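Local coordinates for protein HD superfamily hydrolase (Clostridium acetobutylicum ATCC 824, PDB 3CCG) that probably hydrolyses diadenosine tetraphosphate symmetrically to two molecules of ADP, as an HD-domain phosphohydrolase with two iron ions bound in its metal site, at residues Tyr38-Glu43 against Ser120-Ile125; Glu65-Glu70 against Gly87-Ile92; His112-Pro117 against Phe173-Thr178; Ser159-Ile164 against Glu180-Leu185. All blocks are in the same frame, centred on the assembly; numbering follows the deposited sequence. Where two conformers were deposited one is given.

Overall arrangement
From the N terminus, helix 5-38 leads into the turn of contact 1, which closes a long loop by bringing residues 38-43 to the start of helix 121-132. Contact 2 falls wholly within that loop and joins helices 60-69 and 87-98. Contact 3 crosses contact 1 along the chain: it opens at 112-117, before 120-125, and ties the loop carrying the iron ligand His112 to the start of helix 176-188. Contact 4 crosses contact 3 in turn, pairing helix 152-170 with helix 176-188; the centres of these two contacts lie about 8 Å apart. Contacts 1 and 3 touch through the Arg116-Glu123 salt bridge, and contacts 3 and 4 both reach the second subunit.

Contact 1. Residues Tyr38-Glu43 against Ser120-Ile125; sequences YNEDTE and SLLEKI
The backbones of Tyr38-Glu43 and Ser120-Ile125 come closest at Glu40 and Leu122, whose CA atoms are 6.8 Å apart, where the turn after one helix passes the first turn of another. Glu40 does most of the touching. Its CG lies anti to the backbone N (chi1 -180°) and the chain then bends at chi2, which lays the aliphatic part against apolar neighbours: Glu40 CB is 3.8 Å from Ile125 CD1, and CG rests near Leu122 CD1. The carboxylate turns toward the helix start, where water 1 donates to Glu40 OE1 at 2.7 Å and accepts from Leu122 N at 3.0 Å. The acid thus suits the N-terminal end of a helix, reaching an early N-H through water. That helix, 121-132 of the HD domain, begins with a capping box: Glu123 N donates to Ser120 OG and Ser120 N to Glu123 OE2. Glu40 OE2 in turn accepts from Asp41 N at 2.8 Å, which helps fix the carboxylate. Leu121, branched and apolar, slides past Glu40 in the opposite direction and sets CD1 3.9 Å from Tyr38 CB, with CD2 3.5 Å from Tyr38 O. Tyr38 takes part mainly through CB and its carbonyl oxygen; its hydroxyl is hydrogen-bonded to Ala148 O.

Contact 2. Residues Glu65-Glu70 against Gly87-Ile92; sequences EICTNE and GLAGRI
Cys67 meets Leu88 through its thiol: SG sits 3.6 Å from Leu88 CG and touches CD2 almost as closely. A small side chain fits here, because the CA atoms of Cys67 and Ala89 are only 5.8 Å apart and Ala89 adds no more than a methyl. Beside this pair, Ile92 CD1 lies 3.6 Å from Cys67 CA, packing on the backbone itself. The other branch of Ile92, CG2, is anti to its backbone N (chi1 of CG1 -69°) and faces both Ile66 CG2 at 3.8 Å and Glu70 CG at 3.5 Å. Glu70 therefore contributes methylenes at the helix end. Outward, helices 60-69 and 87-98 of the HD domain hold these groups in place, their local axes 9.2 Å apart at an angle of 59°. Leu88 also packs on Tyr72, and Ala89 on Ala55; His86, an iron ligand, immediately precedes Gly87. With no hydrogen bond between the two segments, their cohesion rests on shape and apolar burial.

Contact 3. Residues His112-Pro117 against Phe173-Thr178; sequences HTTGRP and FLHHNT. With FE (Fe (III) ion), chain B.
With chi1 at -61°, Thr178 OG1 stands beside its own backbone N and meets Thr114 O, while chi1 of 59° in Thr114 directs OG1 to Gly115 O and water 2 and sets CG2 over His175. Thr114 belongs to the HD-domain loop that carries the iron ligand His112; Thr178 OG1, from the first turn of helix 176-188, donates to Thr114 O at 2.8 Å, in the carbonyl plane on a lone pair. Thr114 OG1 donates to Gly115 O, and Gly115 has the positive phi that glycine tolerates easily. Thr114 CG2 stands over one face of the His175 ring, 4.1 Å from its centroid, a CH-pi contact. His175 is the N-cap residue of helix 176-188, and its ND1 accepts from Asn177 N at 2.9 Å near the ring plane. Asn177 CB packs 3.3 Å from Gly115 O, while its ND2 reaches Thr114 OG1 through water 2. His112 shares its iron ion with Asp53 and His86; its NE2 binds the metal at 2.2 Å, alongside waters 3 and 4.

Contact 4. Residues Ser159-Ile164 against Glu180-Leu185; sequences SFDNTI and EARNYL
Asp161 and Arg182 join two roughly antiparallel helices, 152-170 and 176-188, successive in the chain as a helical hairpin, with local axes 10.2 Å apart and an angle of 142° between their N-to-C directions. Arg182 NE donates to Asp161 OD1 at 2.7 Å, the hydrogen bond of a salt bridge. OD1 lies 8° out of the guanidinium plane and is approached nearly along its own C-O axis, while the carboxylate and guanidinium planes are turned 41° from each other. The second carboxylate oxygen is served by solvent: water 5 donates to Asp161 OD2 at 2.7 Å and accepts from Arg182 NH2, closing a second link between the same two groups. The remaining terminal nitrogen, NH1, donates to Gly172 O of the second subunit, so the guanidinium serves both the hairpin and the dimer. An arginine suits this place because its chain, extended from CG to NE, passes a long apolar stem across Ile164, whose CD1 is 3.7 Å from Arg182 CD. One residue before Asp161, the Phe160 ring packs obliquely against Ala181, Leu185 and Arg182 CA, and small Ala181 lets it come close. Phe160 CE2 meets Leu185 CD1 at 3.8 Å, and Phe160 CZ lies 3.7 Å from Ala181 CB.

Contact 1. Residues Tyr38-Glu43 against Ser120-Ile125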
loop_
_atom_site.group_PDB
_atom_site.type_symbol
_atom_site.label_atom_id
_atom_site.label_comp_id
_atom_site.label_asym_id
_atom_site.label_seq_id
_atom_site.Cartn_x
_atom_site.Cartn_y
_atom_site.Cartn_z
ATOM N N TYR A 38 -9.595 12.792 -25.173
ATOM C CA TYR A 38 -8.163 12.642 -24.990
ATOM C C TYR A 38 -7.389 12.132 -26.204
ATOM O O TYR A 38 -6.204 11.847 -26.146
ATOM C CB TYR A 38 -7.893 11.758 -23.732
ATOM C CG TYR A 38 -8.291 12.444 -22.434
ATOM C CD1 TYR A 38 -7.468 13.416 -21.852
ATOM C CD2 TYR A 38 -9.456 12.103 -21.756
ATOM C CE1 TYR A 38 -7.828 14.047 -20.698
ATOM C CE2 TYR A 38 -9.830 12.758 -20.570
ATOM C CZ TYR A 38 -8.989 13.737 -20.055
ATOM O OH TYR A 38 -9.337 14.355 -18.886
ATOM N N ASN A 39 -8.074 11.992 -27.334
ATOM C CA ASN A 39 -7.428 11.549 -28.569
ATOM C C ASN A 39 -6.920 10.094 -28.539
ATOM O O ASN A 39 -5.894 9.741 -29.124
ATOM C CB ASN A 39 -6.289 12.515 -28.939
ATOM C CG ASN A 39 -5.822 12.354 -30.381
ATOM O OD1 ASN A 39 -6.583 11.934 -31.248
ATOM N ND2 ASN A 39 -4.567 12.700 -30.641
ATOM N N GLU A 40 -7.662 9.233 -27.847
ATOM C CA GLU A 40 -7.337 7.831 -27.833
ATOM C C GLU A 40 -8.173 7.180 -28.980
ATOM O O GLU A 40 -9.226 7.689 -29.405
ATOM C CB GLU A 40 -7.633 7.186 -26.464
ATOM C CG GLU A 40 -7.321 5.713 -26.350
ATOM C CD GLU A 40 -5.903 5.418 -26.735
ATOM O OE1 GLU A 40 -4.964 5.703 -25.946
ATOM O OE2 GLU A 40 -5.675 4.947 -27.877
ATOM N N ASP A 41 -7.663 6.070 -29.464
ATOM C CA ASP A 41 -8.340 5.292 -30.512
ATOM C C ASP A 41 -9.733 4.896 -30.080
ATOM O O ASP A 41 -9.906 4.236 -29.036
ATOM C CB ASP A 41 -7.519 4.081 -30.935
ATOM C CG ASP A 41 -8.133 3.340 -32.068
ATOM O OD1 ASP A 41 -9.003 2.525 -31.849
ATOM O OD2 ASP A 41 -7.785 3.640 -33.217
ATOM N N THR A 42 -10.755 5.223 -30.855
ATOM C CA THR A 42 -12.098 4.979 -30.366
ATOM C C THR A 42 -12.476 3.502 -30.342
ATOM O O THR A 42 -13.249 3.101 -29.469
ATOM C CB THR A 42 -13.197 5.832 -31.138
ATOM O OG1 THR A 42 -13.447 5.254 -32.367
ATOM C CG2 THR A 42 -12.787 7.226 -31.435
ATOM N N GLU A 43 -11.954 2.724 -31.268
ATOM C CA GLU A 43 -12.316 1.309 -31.324
ATOM C C GLU A 43 -11.594 0.538 -30.207
ATOM O O GLU A 43 -12.166 -0.377 -29.642
ATOM C CB GLU A 43 -12.071 0.698 -32.707
ATOM C CG GLU A 43 -12.904 -0.563 -32.931
ATOM C CD GLU A 43 -14.448 -0.365 -32.969
ATOM O OE1 GLU A 43 -14.955 0.794 -32.934
ATOM O OE2 GLU A 43 -15.158 -1.405 -33.043
ATOM N N SER A 120 -1.196 3.233 -19.485
ATOM C CA SER A 120 -1.427 3.902 -20.739
ATOM C C SER A 120 -2.691 4.753 -20.621
ATOM O O SER A 120 -3.544 4.572 -19.744
ATOM C CB SER A 120 -1.585 2.872 -21.862
ATOM O OG SER A 120 -2.879 2.265 -21.792
ATOM N N LEU A 121 -2.851 5.650 -21.589
ATOM C CA LEU A 121 -4.026 6.449 -21.678
ATOM C C LEU A 121 -5.273 5.533 -21.735
ATOM O O LEU A 121 -6.255 5.807 -21.035
ATOM C CB LEU A 121 -3.929 7.359 -22.906
ATOM C CG LEU A 121 -5.184 8.164 -23.175
ATOM C CD1 LEU A 121 -5.651 9.029 -21.993
ATOM C CD2 LEU A 121 -4.986 8.990 -24.463
ATOM N N LEU A 122 -5.219 4.448 -22.523
ATOM C CA LEU A 122 -6.385 3.531 -22.637
ATOM C C LEU A 122 -6.668 2.872 -21.275
ATOM O O LEU A 122 -7.810 2.794 -20.856
ATOM C CB LEU A 122 -6.177 2.498 -23.711
ATOM C CG LEU A 122 -7.329 1.491 -23.910
ATOM C CD1 LEU A 122 -8.581 2.281 -24.444
ATOM C CD2 LEU A 122 -6.857 0.350 -24.824
ATOM N N GLU A 123 -5.618 2.425 -20.597
ATOM C CA GLU A 123 -5.802 1.814 -19.283
ATOM C C GLU A 123 -6.505 2.776 -18.320
ATOM O O GLU A 123 -7.418 2.397 -17.586
ATOM C CB GLU A 123 -4.460 1.422 -18.685
ATOM C CG GLU A 123 -3.787 0.247 -19.271
ATOM C CD GLU A 123 -2.407 0.019 -18.695
ATOM O OE1 GLU A 123 -2.360 -0.308 -17.482
ATOM O OE2 GLU A 123 -1.393 0.204 -19.407
ATOM N N LYS A 124 -6.094 4.061 -18.336
ATOM C CA LYS A 124 -6.685 5.050 -17.480
ATOM C C LYS A 124 -8.194 5.271 -17.790
ATOM O O LYS A 124 -9.024 5.410 -16.923
ATOM C CB LYS A 124 -5.948 6.377 -17.527
ATOM C CG LYS A 124 -4.494 6.273 -17.126
ATOM C CD LYS A 124 -3.803 7.626 -17.192
ATOM C CE LYS A 124 -2.356 7.513 -16.728
ATOM N NZ LYS A 124 -1.602 8.806 -16.935
ATOM N N ILE A 125 -8.470 5.398 -19.101
ATOM C CA ILE A 125 -9.837 5.603 -19.580
ATOM C C ILE A 125 -10.770 4.446 -19.116
ATOM O O ILE A 125 -11.895 4.679 -18.623
ATOM C CB ILE A 125 -9.834 5.758 -21.110
ATOM C CG1 ILE A 125 -9.237 7.119 -21.486
ATOM C CG2 ILE A 125 -11.247 5.638 -21.628
ATOM C CD1 ILE A 125 -9.097 7.388 -23.007
HETATM O O HOH W 1 -3.234 4.024 -24.731
#

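Contact 2. Residues Glu65-Glu70 against Gly87-Ile92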
loop_
_atom_site.group_PDB
_atom_site.type_symbol
_atom_site.label_atom_id
_atom_site.label_comp_id
_atom_site.label_asym_id
_atom_site.label_seq_id
_atom_site.Cartn_x
_atom_site.Cartn_y
_atom_site.Cartn_z
ATOM N N GLU A 65 -8.240 -20.428 -10.950
ATOM C CA GLU A 65 -7.910 -21.568 -11.808
ATOM C C GLU A 65 -7.596 -21.192 -13.271
ATOM O O GLU A 65 -6.736 -21.834 -13.911
ATOM C CB GLU A 65 -9.055 -22.584 -11.729
ATOM C CG GLU A 65 -9.019 -23.331 -10.437
ATOM C CD GLU A 65 -10.319 -24.052 -10.070
ATOM O OE1 GLU A 65 -11.377 -23.741 -10.694
ATOM O OE2 GLU A 65 -10.279 -24.872 -9.101
ATOM N N ILE A 66 -8.337 -20.229 -13.808
ATOM C CA ILE A 66 -8.080 -19.741 -15.164
ATOM C C ILE A 66 -6.727 -19.049 -15.216
ATOM O O ILE A 66 -5.882 -19.338 -16.119
ATOM C CB ILE A 66 -9.189 -18.802 -15.635
ATOM C CG1 ILE A 66 -10.441 -19.607 -15.885
ATOM C CG2 ILE A 66 -8.759 -18.040 -16.912
ATOM C CD1 ILE A 66 -11.736 -18.750 -16.032
ATOM N N CYS A 67 -6.401 -18.205 -14.263
ATOM C CA CYS A 67 -5.181 -17.467 -14.282
ATOM C C CYS A 67 -3.977 -18.434 -14.115
ATOM O O CYS A 67 -2.983 -18.355 -14.846
ATOM C CB CYS A 67 -5.106 -16.453 -13.186
ATOM S SG CYS A 67 -6.336 -15.120 -13.355
ATOM N N THR A 68 -4.122 -19.348 -13.175
ATOM C CA THR A 68 -3.057 -20.330 -12.881
ATOM C C THR A 68 -2.815 -21.258 -14.065
ATOM O O THR A 68 -1.647 -21.502 -14.480
ATOM C CB THR A 68 -3.438 -21.134 -11.643
ATOM O OG1 THR A 68 -3.581 -20.269 -10.517
ATOM C CG2 THR A 68 -2.338 -22.179 -11.375
ATOM N N ASN A 69 -3.867 -21.767 -14.668
ATOM C CA ASN A 69 -3.768 -22.691 -15.808
ATOM C C ASN A 69 -3.053 -22.039 -16.982
ATOM O O ASN A 69 -2.311 -22.705 -17.708
ATOM C CB ASN A 69 -5.125 -23.178 -16.272
ATOM C CG ASN A 69 -5.009 -24.302 -17.278
ATOM O OD1 ASN A 69 -5.294 -24.098 -18.470
ATOM N ND2 ASN A 69 -4.540 -25.435 -16.831
ATOM N N GLU A 70 -3.244 -20.732 -17.182
ATOM C CA GLU A 70 -2.681 -20.038 -18.330
ATOM C C GLU A 70 -1.271 -19.570 -18.037
ATOM O O GLU A 70 -0.617 -18.957 -18.889
ATOM C CB GLU A 70 -3.601 -18.870 -18.758
ATOM C CG GLU A 70 -4.879 -19.342 -19.295
ATOM C CD GLU A 70 -4.666 -20.349 -20.371
ATOM O OE1 GLU A 70 -3.788 -20.071 -21.220
ATOM O OE2 GLU A 70 -5.326 -21.413 -20.346
ATOM N N GLY A 87 -10.084 -8.912 -13.480
ATOM C CA GLY A 87 -9.389 -8.202 -14.581
ATOM C C GLY A 87 -8.459 -9.146 -15.365
ATOM O O GLY A 87 -8.498 -9.226 -16.573
ATOM N N LEU A 88 -7.588 -9.848 -14.650
ATOM C CA LEU A 88 -6.606 -10.763 -15.313
ATOM C C LEU A 88 -7.353 -11.873 -15.965
ATOM O O LEU A 88 -7.042 -12.238 -17.084
ATOM C CB LEU A 88 -5.610 -11.278 -14.281
ATOM C CG LEU A 88 -4.596 -12.297 -14.815
ATOM C CD1 LEU A 88 -3.815 -11.794 -16.072
ATOM C CD2 LEU A 88 -3.607 -12.704 -13.729
ATOM N N ALA A 89 -8.387 -12.451 -15.341
ATOM C CA ALA A 89 -9.138 -13.571 -15.954
ATOM C C ALA A 89 -9.819 -13.034 -17.220
ATOM O O ALA A 89 -9.839 -13.693 -18.227
ATOM C CB ALA A 89 -10.156 -14.251 -14.996
ATOM N N GLY A 90 -10.310 -11.798 -17.154
ATOM C CA GLY A 90 -10.935 -11.172 -18.318
ATOM C C GLY A 90 -9.964 -10.949 -19.453
ATOM O O GLY A 90 -10.329 -11.117 -20.614
ATOM N N ARG A 91 -8.735 -10.571 -19.120
ATOM C CA ARG A 91 -7.694 -10.459 -20.155
ATOM C C ARG A 91 -7.497 -11.790 -20.833
ATOM O O ARG A 91 -7.423 -11.893 -22.085
ATOM C CB ARG A 91 -6.402 -9.977 -19.545
ATOM C CG ARG A 91 -5.194 -10.039 -20.445
ATOM C CD ARG A 91 -3.827 -9.882 -19.748
ATOM N NE ARG A 91 -2.817 -10.023 -20.773
ATOM C CZ ARG A 91 -2.073 -9.053 -21.253
ATOM N NH1 ARG A 91 -2.126 -7.856 -20.724
ATOM N NH2 ARG A 91 -1.206 -9.334 -22.221
ATOM N N ILE A 92 -7.442 -12.844 -20.039
ATOM C CA ILE A 92 -7.238 -14.195 -20.578
ATOM C C ILE A 92 -8.389 -14.628 -21.467
ATOM O O ILE A 92 -8.192 -15.198 -22.568
ATOM C CB ILE A 92 -6.991 -15.192 -19.438
ATOM C CG1 ILE A 92 -5.662 -14.910 -18.808
ATOM C CG2 ILE A 92 -7.005 -16.636 -19.964
ATOM C CD1 ILE A 92 -5.457 -15.709 -17.450
#

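Contact 3. Residues His112-Pro117 against Phe173-Thr178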
loop_
_atom_site.group_PDB
_atom_site.type_symbol
_atom_site.label_atom_id
_atom_site.label_comp_id
_atom_site.label_asym_id
_atom_site.label_seq_id
_atom_site.Cartn_x
_atom_site.Cartn_y
_atom_site.Cartn_z
ATOM N N HIS A 112 -7.968 -2.988 -14.868
ATOM C CA HIS A 112 -9.067 -2.092 -14.571
ATOM C C HIS A 112 -9.567 -2.157 -13.141
ATOM O O HIS A 112 -10.274 -1.240 -12.733
ATOM C CB HIS A 112 -10.287 -2.337 -15.515
ATOM C CG HIS A 112 -11.209 -3.452 -15.108
ATOM N ND1 HIS A 112 -11.093 -4.763 -15.517
ATOM C CD2 HIS A 112 -12.320 -3.398 -14.339
ATOM C CE1 HIS A 112 -12.081 -5.472 -14.969
ATOM N NE2 HIS A 112 -12.861 -4.654 -14.277
ATOM N N THR A 113 -9.274 -3.229 -12.426
ATOM C CA THR A 113 -9.825 -3.419 -11.048
ATOM C C THR A 113 -8.986 -2.713 -9.996
ATOM O O THR A 113 -9.531 -2.324 -8.960
ATOM C CB THR A 113 -10.015 -4.879 -10.653
ATOM O OG1 THR A 113 -8.720 -5.531 -10.515
ATOM C CG2 THR A 113 -10.850 -5.595 -11.653
ATOM N N THR A 114 -7.694 -2.562 -10.262
ATOM C CA THR A 114 -6.760 -1.960 -9.320
ATOM C C THR A 114 -5.944 -0.776 -9.800
ATOM O O THR A 114 -5.423 0.017 -8.998
ATOM C CB THR A 114 -5.667 -3.019 -8.885
ATOM O OG1 THR A 114 -4.956 -3.477 -10.031
ATOM C CG2 THR A 114 -6.289 -4.237 -8.189
ATOM N N GLY A 115 -5.770 -0.652 -11.091
ATOM C CA GLY A 115 -4.819 0.271 -11.631
ATOM C C GLY A 115 -3.406 -0.313 -11.439
ATOM O O GLY A 115 -3.215 -1.443 -10.942
ATOM N N ARG A 116 -2.407 0.424 -11.890
ATOM C CA ARG A 116 -1.015 0.029 -11.703
ATOM C C ARG A 116 -0.148 1.211 -11.987
ATOM O O ARG A 116 -0.615 2.233 -12.488
ATOM C CB ARG A 116 -0.655 -1.130 -12.645
ATOM C CG ARG A 116 -0.697 -0.757 -14.177
ATOM C CD ARG A 116 0.040 -1.762 -15.007
ATOM N NE ARG A 116 -0.111 -1.515 -16.431
ATOM C CZ ARG A 116 0.572 -2.164 -17.360
ATOM N NH1 ARG A 116 1.501 -3.044 -17.042
ATOM N NH2 ARG A 116 0.364 -1.917 -18.649
ATOM N N PRO A 117 1.144 1.102 -11.674
ATOM C CA PRO A 117 1.985 2.199 -12.120
ATOM C C PRO A 117 2.127 2.259 -13.621
ATOM O O PRO A 117 2.016 1.268 -14.298
ATOM C CB PRO A 117 3.363 1.857 -11.525
ATOM C CG PRO A 117 3.149 0.798 -10.574
ATOM C CD PRO A 117 1.860 0.103 -10.870
ATOM N N PHE A 173 -8.291 -5.744 2.972
ATOM C CA PHE A 173 -6.930 -5.773 2.452
ATOM C C PHE A 173 -6.694 -4.711 1.403
ATOM O O PHE A 173 -7.575 -4.404 0.597
ATOM C CB PHE A 173 -6.592 -7.146 1.838
ATOM C CG PHE A 173 -6.599 -8.313 2.829
ATOM C CD1 PHE A 173 -5.605 -8.474 3.818
ATOM C CD2 PHE A 173 -7.575 -9.289 2.732
ATOM C CE1 PHE A 173 -5.610 -9.556 4.679
ATOM C CE2 PHE A 173 -7.569 -10.387 3.587
ATOM C CZ PHE A 173 -6.584 -10.515 4.578
ATOM N N LEU A 174 -5.495 -4.143 1.383
ATOM C CA LEU A 174 -5.117 -3.167 0.362
ATOM C C LEU A 174 -4.161 -3.808 -0.639
ATOM O O LEU A 174 -3.118 -4.378 -0.261
ATOM C CB LEU A 174 -4.415 -1.946 0.961
ATOM C CG LEU A 174 -5.259 -1.027 1.850
ATOM C CD1 LEU A 174 -4.364 -0.045 2.633
ATOM C CD2 LEU A 174 -6.265 -0.297 0.943
ATOM N N HIS A 175 -4.511 -3.739 -1.924
ATOM C CA HIS A 175 -3.736 -4.360 -2.970
ATOM C C HIS A 175 -2.557 -3.477 -3.394
ATOM O O HIS A 175 -2.714 -2.275 -3.648
ATOM C CB HIS A 175 -4.645 -4.667 -4.171
ATOM C CG HIS A 175 -4.028 -5.577 -5.160
ATOM N ND1 HIS A 175 -3.020 -5.199 -6.019
ATOM C CD2 HIS A 175 -4.286 -6.880 -5.439
ATOM C CE1 HIS A 175 -2.667 -6.231 -6.768
ATOM N NE2 HIS A 175 -3.428 -7.257 -6.446
ATOM N N HIS A 176 -1.382 -4.088 -3.509
ATOM C CA HIS A 176 -0.173 -3.330 -3.829
ATOM C C HIS A 176 -0.265 -2.555 -5.124
ATOM O O HIS A 176 0.310 -1.484 -5.273
ATOM C CB HIS A 176 1.086 -4.222 -3.846
ATOM C CG HIS A 176 1.187 -5.122 -5.033
ATOM N ND1 HIS A 176 1.919 -4.799 -6.153
ATOM C CD2 HIS A 176 0.596 -6.310 -5.299
ATOM C CE1 HIS A 176 1.822 -5.784 -7.032
ATOM N NE2 HIS A 176 1.006 -6.695 -6.549
ATOM N N ASN A 177 -1.029 -3.076 -6.097
ATOM C CA ASN A 177 -1.108 -2.370 -7.384
ATOM C C ASN A 177 -1.764 -1.000 -7.265
ATOM O O ASN A 177 -1.379 -0.035 -7.935
ATOM C CB ASN A 177 -1.824 -3.186 -8.465
ATOM C CG ASN A 177 -0.889 -4.128 -9.192
ATOM O OD1 ASN A 177 0.321 -3.945 -9.183
ATOM N ND2 ASN A 177 -1.448 -5.132 -9.816
ATOM N N THR A 178 -2.751 -0.921 -6.388
ATOM C CA THR A 178 -3.462 0.322 -6.176
ATOM C C THR A 178 -2.547 1.334 -5.445
ATOM O O THR A 178 -2.451 2.530 -5.801
ATOM C CB THR A 178 -4.760 0.113 -5.473
ATOM O OG1 THR A 178 -5.570 -0.741 -6.300
ATOM C CG2 THR A 178 -5.446 1.465 -5.314
HETATM FE FE FE B . -14.667 -4.966 -13.052
HETATM O O HOH W 2 -3.829 -5.850 -10.264
HETATM O O HOH W 3 -15.378 -3.204 -13.812
HETATM O O HOH W 4 -13.851 -3.926 -11.425
#

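Contact 4. Residues Ser159-Ile164 against Glu180-Leu185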
loop_
_atom_site.group_PDB
_atom_site.type_symbol
_atom_site.label_atom_id
_atom_site.label_comp_id
_atom_site.label_asym_id
_atom_site.label_seq_id
_atom_site.Cartn_x
_atom_site.Cartn_y
_atom_site.Cartn_z
ATOM N N SER A 159 -9.891 8.717 -7.137
ATOM C CA SER A 159 -10.466 7.366 -7.012
ATOM C C SER A 159 -9.659 6.429 -6.106
ATOM O O SER A 159 -10.226 5.713 -5.261
ATOM C CB SER A 159 -10.685 6.733 -8.412
ATOM O OG SER A 159 -11.385 5.508 -8.292
ATOM N N PHE A 160 -8.338 6.467 -6.284
ATOM C CA PHE A 160 -7.414 5.642 -5.493
ATOM C C PHE A 160 -7.536 6.025 -4.003
ATOM O O PHE A 160 -7.623 5.152 -3.117
ATOM C CB PHE A 160 -5.976 5.802 -5.973
ATOM C CG PHE A 160 -5.710 5.308 -7.361
ATOM C CD1 PHE A 160 -6.349 4.205 -7.877
ATOM C CD2 PHE A 160 -4.719 5.871 -8.085
ATOM C CE1 PHE A 160 -6.024 3.738 -9.139
ATOM C CE2 PHE A 160 -4.369 5.401 -9.335
ATOM C CZ PHE A 160 -5.047 4.355 -9.860
ATOM N N ASP A 161 -7.542 7.324 -3.758
ATOM C CA ASP A 161 -7.675 7.832 -2.374
ATOM C C ASP A 161 -8.959 7.349 -1.746
ATOM O O ASP A 161 -8.993 6.863 -0.636
ATOM C CB ASP A 161 -7.541 9.356 -2.311
ATOM C CG ASP A 161 -6.126 9.851 -2.543
ATOM O OD1 ASP A 161 -5.181 9.044 -2.615
ATOM O OD2 ASP A 161 -5.957 11.089 -2.661
ATOM N N ASN A 162 -10.050 7.472 -2.502
ATOM C CA ASN A 162 -11.348 7.024 -1.998
ATOM C C ASN A 162 -11.353 5.530 -1.690
ATOM O O ASN A 162 -11.865 5.079 -0.674
ATOM C CB ASN A 162 -12.454 7.265 -3.027
ATOM C CG ASN A 162 -12.663 8.727 -3.376
ATOM O OD1 ASN A 162 -12.257 9.629 -2.647
ATOM N ND2 ASN A 162 -13.332 8.966 -4.512
ATOM N N THR A 163 -10.812 4.742 -2.615
ATOM C CA THR A 163 -10.741 3.304 -2.438
ATOM C C THR A 163 -9.965 2.928 -1.159
ATOM O O THR A 163 -10.426 2.153 -0.335
ATOM C CB THR A 163 -10.101 2.622 -3.645
ATOM O OG1 THR A 163 -11.019 2.717 -4.749
ATOM C CG2 THR A 163 -9.794 1.146 -3.398
ATOM N N ILE A 164 -8.808 3.544 -0.985
ATOM C CA ILE A 164 -7.947 3.194 0.129
ATOM C C ILE A 164 -8.635 3.541 1.453
ATOM O O ILE A 164 -8.675 2.730 2.381
ATOM C CB ILE A 164 -6.575 3.878 0.015
ATOM C CG1 ILE A 164 -5.786 3.346 -1.209
ATOM C CG2 ILE A 164 -5.748 3.612 1.312
ATOM C CD1 ILE A 164 -4.660 4.276 -1.637
ATOM N N GLU A 180 0.751 1.284 -5.422
ATOM C CA GLU A 180 1.859 1.603 -6.354
ATOM C C GLU A 180 1.375 2.527 -7.493
ATOM O O GLU A 180 2.056 3.475 -7.879
ATOM C CB GLU A 180 2.592 0.353 -6.841
ATOM C CG GLU A 180 3.241 -0.279 -5.613
ATOM C CD GLU A 180 3.506 -1.759 -5.635
ATOM O OE1 GLU A 180 3.358 -2.392 -6.690
ATOM O OE2 GLU A 180 3.902 -2.284 -4.537
ATOM N N ALA A 181 0.125 2.325 -7.920
ATOM C CA ALA A 181 -0.461 3.183 -8.916
ATOM C C ALA A 181 -0.568 4.629 -8.424
ATOM O O ALA A 181 -0.284 5.593 -9.154
ATOM C CB ALA A 181 -1.876 2.633 -9.309
ATOM N N ARG A 182 -1.044 4.781 -7.208
ATOM C CA ARG A 182 -1.181 6.071 -6.582
ATOM C C ARG A 182 0.201 6.734 -6.401
ATOM O O ARG A 182 0.375 7.903 -6.751
ATOM C CB ARG A 182 -1.922 5.968 -5.246
ATOM C CG ARG A 182 -2.025 7.244 -4.478
ATOM C CD ARG A 182 -2.677 7.065 -3.153
ATOM N NE ARG A 182 -2.595 8.329 -2.415
ATOM C CZ ARG A 182 -1.490 8.716 -1.781
ATOM N NH1 ARG A 182 -0.423 7.944 -1.745
ATOM N NH2 ARG A 182 -1.458 9.897 -1.185
ATOM N N ASN A 183 1.174 5.989 -5.873
ATOM C CA ASN A 183 2.490 6.570 -5.668
ATOM C C ASN A 183 3.047 7.088 -6.968
ATOM O O ASN A 183 3.663 8.149 -7.012
ATOM C CB ASN A 183 3.484 5.570 -5.035
ATOM C CG ASN A 183 3.247 5.332 -3.559
ATOM O OD1 ASN A 183 2.712 6.169 -2.866
ATOM N ND2 ASN A 183 3.660 4.169 -3.096
ATOM N N TYR A 184 2.888 6.310 -8.022
ATOM C CA TYR A 184 3.411 6.655 -9.348
ATOM C C TYR A 184 2.804 7.987 -9.826
ATOM O O TYR A 184 3.521 8.853 -10.331
ATOM C CB TYR A 184 3.143 5.516 -10.340
ATOM C CG TYR A 184 3.744 5.803 -11.678
ATOM C CD1 TYR A 184 3.069 6.570 -12.593
ATOM C CD2 TYR A 184 4.985 5.286 -12.029
ATOM C CE1 TYR A 184 3.617 6.854 -13.823
ATOM C CE2 TYR A 184 5.560 5.561 -13.266
ATOM C CZ TYR A 184 4.848 6.346 -14.154
ATOM O OH TYR A 184 5.398 6.638 -15.385
ATOM N N LEU A 185 1.503 8.182 -9.648
ATOM C CA LEU A 185 0.848 9.446 -10.044
ATOM C C LEU A 185 1.345 10.603 -9.191
ATOM O O LEU A 185 1.581 11.681 -9.710
ATOM C CB LEU A 185 -0.673 9.368 -9.988
ATOM C CG LEU A 185 -1.259 8.434 -11.059
ATOM C CD1 LEU A 185 -2.775 8.502 -10.907
ATOM C CD2 LEU A 185 -0.799 8.848 -12.459
HETATM O O HOH W 5 -3.530 11.913 -1.786
#